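Local coordinates for protein arginase (Thermus thermophilus, PDB 2EF5) that probably hydrolyses L-arginine to L-ornithine and urea, using two manganese ions per subunit, at residues A242-V255 with L277-I289. Residues are numbered along the deposited sequence; the frame is centred on the assembly and turned at random.
Sequences AHLLMEILAESGRV and LVGLALSLLGKRI. With GAI (guanidine), chain I.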
loop_
_atom_site.group_PDB
_atom_site.type_symbol
_atom_site.label_atom_id
_atom_site.label_comp_id
_atom_site.label_asym_id
_atom_site.label_seq_id
_atom_site.Cartn_x
_atom_site.Cartn_y
_atom_site.Cartn_z
ATOM N N ALA A 242 26.535 -2.522 -17.860
ATOM C CA ALA A 242 26.251 -2.779 -19.268
ATOM C C ALA A 242 26.982 -4.026 -19.756
ATOM O O ALA A 242 26.414 -4.835 -20.489
ATOM C CB ALA A 242 26.635 -1.559 -20.122
ATOM N N HIS A 243 28.242 -4.196 -19.363
ATOM C CA HIS A 243 28.970 -5.380 -19.798
ATOM C C HIS A 243 28.373 -6.630 -19.152
ATOM O O HIS A 243 28.236 -7.661 -19.810
ATOM C CB HIS A 243 30.466 -5.257 -19.483
ATOM C CG HIS A 243 31.225 -4.461 -20.499
ATOM N ND1 HIS A 243 31.582 -4.975 -21.729
ATOM C CD2 HIS A 243 31.653 -3.180 -20.486
ATOM C CE1 HIS A 243 32.201 -4.040 -22.428
ATOM N NE2 HIS A 243 32.258 -2.940 -21.701
ATOM N N LEU A 244 27.993 -6.541 -17.881
ATOM C CA LEU A 244 27.395 -7.701 -17.220
ATOM C C LEU A 244 26.125 -8.137 -17.957
ATOM O O LEU A 244 25.922 -9.322 -18.218
ATOM C CB LEU A 244 27.039 -7.392 -15.764
ATOM C CG LEU A 244 26.398 -8.600 -15.066
ATOM C CD1 LEU A 244 27.413 -9.743 -14.989
ATOM C CD2 LEU A 244 25.932 -8.213 -13.678
ATOM N N LEU A 245 25.270 -7.173 -18.282
ATOM C CA LEU A 245 24.034 -7.471 -18.999
ATOM C C LEU A 245 24.328 -8.205 -20.302
ATOM O O LEU A 245 23.678 -9.206 -20.623
ATOM C CB LEU A 245 23.267 -6.185 -19.306
ATOM C CG LEU A 245 21.982 -6.387 -20.116
ATOM C CD1 LEU A 245 21.016 -7.287 -19.347
ATOM C CD2 LEU A 245 21.355 -5.038 -20.395
ATOM N N MET A 246 25.305 -7.701 -21.048
ATOM C CA MET A 246 25.685 -8.314 -22.312
ATOM C C MET A 246 26.234 -9.724 -22.113
ATOM O O MET A 246 25.897 -10.630 -22.871
ATOM C CB MET A 246 26.736 -7.457 -23.034
ATOM C CG MET A 246 26.266 -6.082 -23.461
ATOM S SD MET A 246 24.858 -6.075 -24.612
ATOM C CE MET A 246 23.538 -5.595 -23.530
ATOM N N GLU A 247 27.075 -9.910 -21.098
ATOM C CA GLU A 247 27.671 -11.220 -20.844
ATOM C C GLU A 247 26.637 -12.273 -20.444
ATOM O O GLU A 247 26.725 -13.431 -20.863
ATOM C CB GLU A 247 28.750 -11.118 -19.756
ATOM C CG GLU A 247 29.862 -10.118 -20.074
ATOM C CD GLU A 247 30.771 -9.857 -18.880
ATOM O OE1 GLU A 247 30.266 -9.816 -17.744
ATOM O OE2 GLU A 247 31.987 -9.669 -19.073
ATOM N N ILE A 248 25.655 -11.883 -19.639
ATOM C CA ILE A 248 24.643 -12.841 -19.220
ATOM C C ILE A 248 23.734 -13.196 -20.400
ATOM O O ILE A 248 23.326 -14.342 -20.546
ATOM C CB ILE A 248 23.826 -12.301 -18.027
ATOM C CG1 ILE A 248 24.745 -12.162 -16.803
ATOM C CG2 ILE A 248 22.679 -13.246 -17.707
ATOM C CD1 ILE A 248 24.068 -11.603 -15.549
ATOM N N LEU A 249 23.433 -12.223 -21.253
ATOM C CA LEU A 249 22.610 -12.504 -22.423
ATOM C C LEU A 249 23.416 -13.413 -23.352
ATOM O O LEU A 249 22.867 -14.342 -23.958
ATOM C CB LEU A 249 22.220 -11.210 -23.154
ATOM C CG LEU A 249 21.275 -10.270 -22.390
ATOM C CD1 LEU A 249 21.031 -9.001 -23.204
ATOM C CD2 LEU A 249 19.960 -10.975 -22.090
ATOM N N ALA A 250 24.719 -13.159 -23.453
ATOM C CA ALA A 250 25.581 -13.973 -24.299
ATOM C C ALA A 250 25.586 -15.430 -23.837
ATOM O O ALA A 250 25.503 -16.342 -24.661
ATOM C CB ALA A 250 27.003 -13.418 -24.288
ATOM N N GLU A 251 25.677 -15.641 -22.523
ATOM C CA GLU A 251 25.704 -16.992 -21.944
ATOM C C GLU A 251 24.498 -17.839 -22.346
ATOM O O GLU A 251 24.608 -19.056 -22.480
ATOM C CB GLU A 251 25.759 -16.938 -20.407
ATOM C CG GLU A 251 27.054 -16.397 -19.805
ATOM C CD GLU A 251 27.058 -16.426 -18.272
ATOM O OE1 GLU A 251 25.965 -16.415 -17.657
ATOM O OE2 GLU A 251 28.158 -16.443 -17.680
ATOM N N SER A 252 23.345 -17.198 -22.526
ATOM C CA SER A 252 22.123 -17.911 -22.898
ATOM C C SER A 252 22.297 -18.604 -24.240
ATOM O O SER A 252 21.659 -19.617 -24.504
ATOM C CB SER A 252 20.943 -16.947 -23.003
ATOM O OG SER A 252 21.028 -16.206 -24.210
ATOM N N GLY A 253 23.153 -18.043 -25.087
ATOM C CA GLY A 253 23.391 -18.625 -26.396
ATOM C C GLY A 253 22.222 -18.425 -27.345
ATOM O O GLY A 253 22.203 -18.985 -28.442
ATOM N N ARG A 254 21.254 -17.611 -26.932
ATOM C CA ARG A 254 20.071 -17.353 -27.740
ATOM C C ARG A 254 20.042 -16.026 -28.499
ATOM O O ARG A 254 19.101 -15.776 -29.257
ATOM C CB ARG A 254 18.819 -17.450 -26.867
ATOM C CG ARG A 254 18.475 -18.867 -26.421
ATOM C CD ARG A 254 17.087 -18.918 -25.808
ATOM N NE ARG A 254 17.033 -18.520 -24.399
ATOM C CZ ARG A 254 16.229 -17.575 -23.919
ATOM N NH1 ARG A 254 15.417 -16.914 -24.733
ATOM N NH2 ARG A 254 16.207 -17.312 -22.620
ATOM N N VAL A 255 21.049 -15.175 -28.312
ATOM C CA VAL A 255 21.072 -13.893 -29.017
ATOM C C VAL A 255 21.387 -14.130 -30.496
ATOM O O VAL A 255 22.382 -14.777 -30.830
ATOM C CB VAL A 255 22.113 -12.922 -28.397
ATOM C CG1 VAL A 255 22.161 -11.621 -29.196
ATOM C CG2 VAL A 255 21.742 -12.625 -26.952
ATOM N N LEU A 277 30.142 1.189 -27.141
ATOM C CA LEU A 277 29.220 0.257 -27.776
ATOM C C LEU A 277 29.915 -0.887 -28.496
ATOM O O LEU A 277 29.397 -1.995 -28.541
ATOM C CB LEU A 277 28.290 0.993 -28.743
ATOM C CG LEU A 277 26.915 1.340 -28.157
ATOM C CD1 LEU A 277 27.077 2.245 -26.952
ATOM C CD2 LEU A 277 26.064 2.024 -29.215
ATOM N N VAL A 278 31.075 -0.629 -29.081
ATOM C CA VAL A 278 31.777 -1.714 -29.744
ATOM C C VAL A 278 32.162 -2.748 -28.683
ATOM O O VAL A 278 31.993 -3.949 -28.888
ATOM C CB VAL A 278 33.042 -1.225 -30.473
ATOM C CG1 VAL A 278 33.884 -2.415 -30.890
ATOM C CG2 VAL A 278 32.646 -0.412 -31.701
ATOM N N GLY A 279 32.660 -2.275 -27.545
ATOM C CA GLY A 279 33.050 -3.187 -26.488
ATOM C C GLY A 279 31.865 -4.004 -26.015
ATOM O O GLY A 279 31.999 -5.198 -25.734
ATOM N N LEU A 280 30.700 -3.367 -25.923
ATOM C CA LEU A 280 29.501 -4.065 -25.479
ATOM C C LEU A 280 29.093 -5.114 -26.504
ATOM O O LEU A 280 28.645 -6.192 -26.129
ATOM C CB LEU A 280 28.358 -3.073 -25.224
ATOM C CG LEU A 280 28.592 -2.186 -23.997
ATOM C CD1 LEU A 280 27.536 -1.085 -23.916
ATOM C CD2 LEU A 280 28.556 -3.048 -22.742
ATOM N N ALA A 281 29.258 -4.818 -27.787
ATOM C CA ALA A 281 28.919 -5.801 -28.819
ATOM C C ALA A 281 29.810 -7.033 -28.653
ATOM O O ALA A 281 29.345 -8.167 -28.776
ATOM C CB ALA A 281 29.111 -5.211 -30.212
ATOM N N LEU A 282 31.092 -6.812 -28.369
ATOM C CA LEU A 282 32.024 -7.922 -28.197
ATOM C C LEU A 282 31.577 -8.818 -27.040
ATOM O O LEU A 282 31.583 -10.049 -27.156
ATOM C CB LEU A 282 33.440 -7.391 -27.959
ATOM C CG LEU A 282 34.026 -6.501 -29.067
ATOM C CD1 LEU A 282 35.423 -6.037 -28.642
ATOM C CD2 LEU A 282 34.082 -7.261 -30.399
ATOM N N SER A 283 31.173 -8.209 -25.929
ATOM C CA SER A 283 30.714 -8.997 -24.792
ATOM C C SER A 283 29.448 -9.763 -25.155
ATOM O O SER A 283 29.275 -10.918 -24.760
ATOM C CB SER A 283 30.427 -8.104 -23.587
ATOM O OG SER A 283 31.609 -7.503 -23.102
ATOM N N LEU A 284 28.555 -9.123 -25.900
ATOM C CA LEU A 284 27.319 -9.787 -26.289
ATOM C C LEU A 284 27.611 -10.981 -27.185
ATOM O O LEU A 284 26.876 -11.971 -27.175
ATOM C CB LEU A 284 26.389 -8.812 -27.015
ATOM C CG LEU A 284 25.011 -9.376 -27.367
ATOM C CD1 LEU A 284 24.246 -9.692 -26.095
ATOM C CD2 LEU A 284 24.238 -8.369 -28.203
ATOM N N LEU A 285 28.682 -10.888 -27.967
ATOM C CA LEU A 285 29.054 -11.976 -28.856
ATOM C C LEU A 285 30.051 -12.990 -28.278
ATOM O O LEU A 285 30.707 -13.719 -29.014
ATOM C CB LEU A 285 29.566 -11.409 -30.185
ATOM C CG LEU A 285 28.428 -11.184 -31.196
ATOM C CD1 LEU A 285 27.394 -10.214 -30.630
ATOM C CD2 LEU A 285 28.999 -10.657 -32.490
ATOM N N GLY A 286 30.170 -13.039 -26.957
ATOM C CA GLY A 286 31.053 -14.029 -26.363
ATOM C C GLY A 286 32.378 -13.648 -25.729
ATOM O O GLY A 286 33.010 -14.497 -25.093
ATOM N N LYS A 287 32.824 -12.405 -25.887
ATOM C CA LYS A 287 34.095 -12.024 -25.280
ATOM C C LYS A 287 33.939 -12.105 -23.766
ATOM O O LYS A 287 32.982 -11.575 -23.201
ATOM C CB LYS A 287 34.511 -10.602 -25.684
ATOM C CG LYS A 287 35.940 -10.241 -25.252
ATOM C CD LYS A 287 36.413 -8.899 -25.816
ATOM C CE LYS A 287 37.878 -8.633 -25.452
ATOM N NZ LYS A 287 38.365 -7.303 -25.938
ATOM N N ARG A 288 34.874 -12.791 -23.120
ATOM C CA ARG A 288 34.847 -12.937 -21.675
ATOM C C ARG A 288 36.236 -12.763 -21.081
ATOM O O ARG A 288 37.235 -12.994 -21.758
ATOM C CB ARG A 288 34.271 -14.305 -21.316
ATOM C CG ARG A 288 32.789 -14.386 -21.611
ATOM C CD ARG A 288 32.355 -15.765 -22.054
ATOM N NE ARG A 288 32.632 -16.783 -21.047
ATOM C CZ ARG A 288 33.721 -17.542 -21.029
ATOM N NH1 ARG A 288 34.646 -17.408 -21.969
ATOM N NH2 ARG A 288 33.882 -18.438 -20.064
ATOM N N ILE A 289 36.282 -12.333 -19.820
ATOM C CA ILE A 289 37.538 -12.113 -19.104
ATOM C C ILE A 289 38.211 -13.457 -18.896
ATOM O O ILE A 289 39.383 -13.630 -19.211
ATOM C CB ILE A 289 37.301 -11.507 -17.725
ATOM C CG1 ILE A 289 36.616 -10.148 -17.871
ATOM C CG2 ILE A 289 38.637 -11.384 -16.990
ATOM C CD1 ILE A 289 36.129 -9.583 -16.539
HETATM C C GAI I . 32.246 -7.141 -16.430
HETATM N N1 GAI I . 31.157 -7.858 -16.110
HETATM N N2 GAI I . 32.605 -6.110 -15.662
HETATM N N3 GAI I . 32.970 -7.461 -17.508
HETATM O O HOH W 1 33.582 -11.906 -18.395
HETATM O O HOH W 2 32.904 -9.276 -21.508
#
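His243 ND1 donates a hydrogen bond to Ser283 OG at 2.9 Å. The acceptor lies in the plane of the imidazole, at its edge, and the N-H...O angle is 158°. With CG anti to the carbonyl carbon (chi1 -82°), the ring turns one face to Leu280. The CD2 methyl of Leu280 sits over that face in a CH-pi contact, 3.6 Å from the ring centroid and almost on the ring normal. The same methyl also touches Ala242 CB. An alanine in place of His243 would probably leave Ser283 OG without its donor and open a gap beside Leu280 CD2.

One water accepts a hydrogen bond from Ser283 OG and donates to Glu247 OE2 and Lys287 O. A second water joins Glu247 OE2 to Ile289 N. Glu247 is thus linked through water to the backbone of Lys287 and Ile289. Its carboxylate also accepts two hydrogen bonds from the bound guanidine, N1 to OE1 at 2.7 Å and N3 to OE2 at 2.9 Å. His243, Leu244, Glu247 and Ile289 line this guanidine pocket, which Arg240 completes. It is distinct from the manganese site.

Further along, Met246 bends at chi2 and chi3. Its CG rests on Leu280 CD2, and its SD lies 4.0 Å from Leu284 CB. Leu284 has CG anti to the backbone N, and its CD1 reaches Leu249 CB and Val255 CG2. Ala250 CB packs closely on the carbonyls of Ser283 and Leu284, where a Schellman motif with Gly286 at C-prime ends the helix.

The two helix segments run side by side at 28°, their axes 7.9 Å apart. They lie against the parallel sheet of the arginase fold, with Leu280 on Leu216 and both Leu249 and Leu284 on Val214 of strand 212-217. Helix 196-206 packs against 242-255, and helix 31-37 against 277-289.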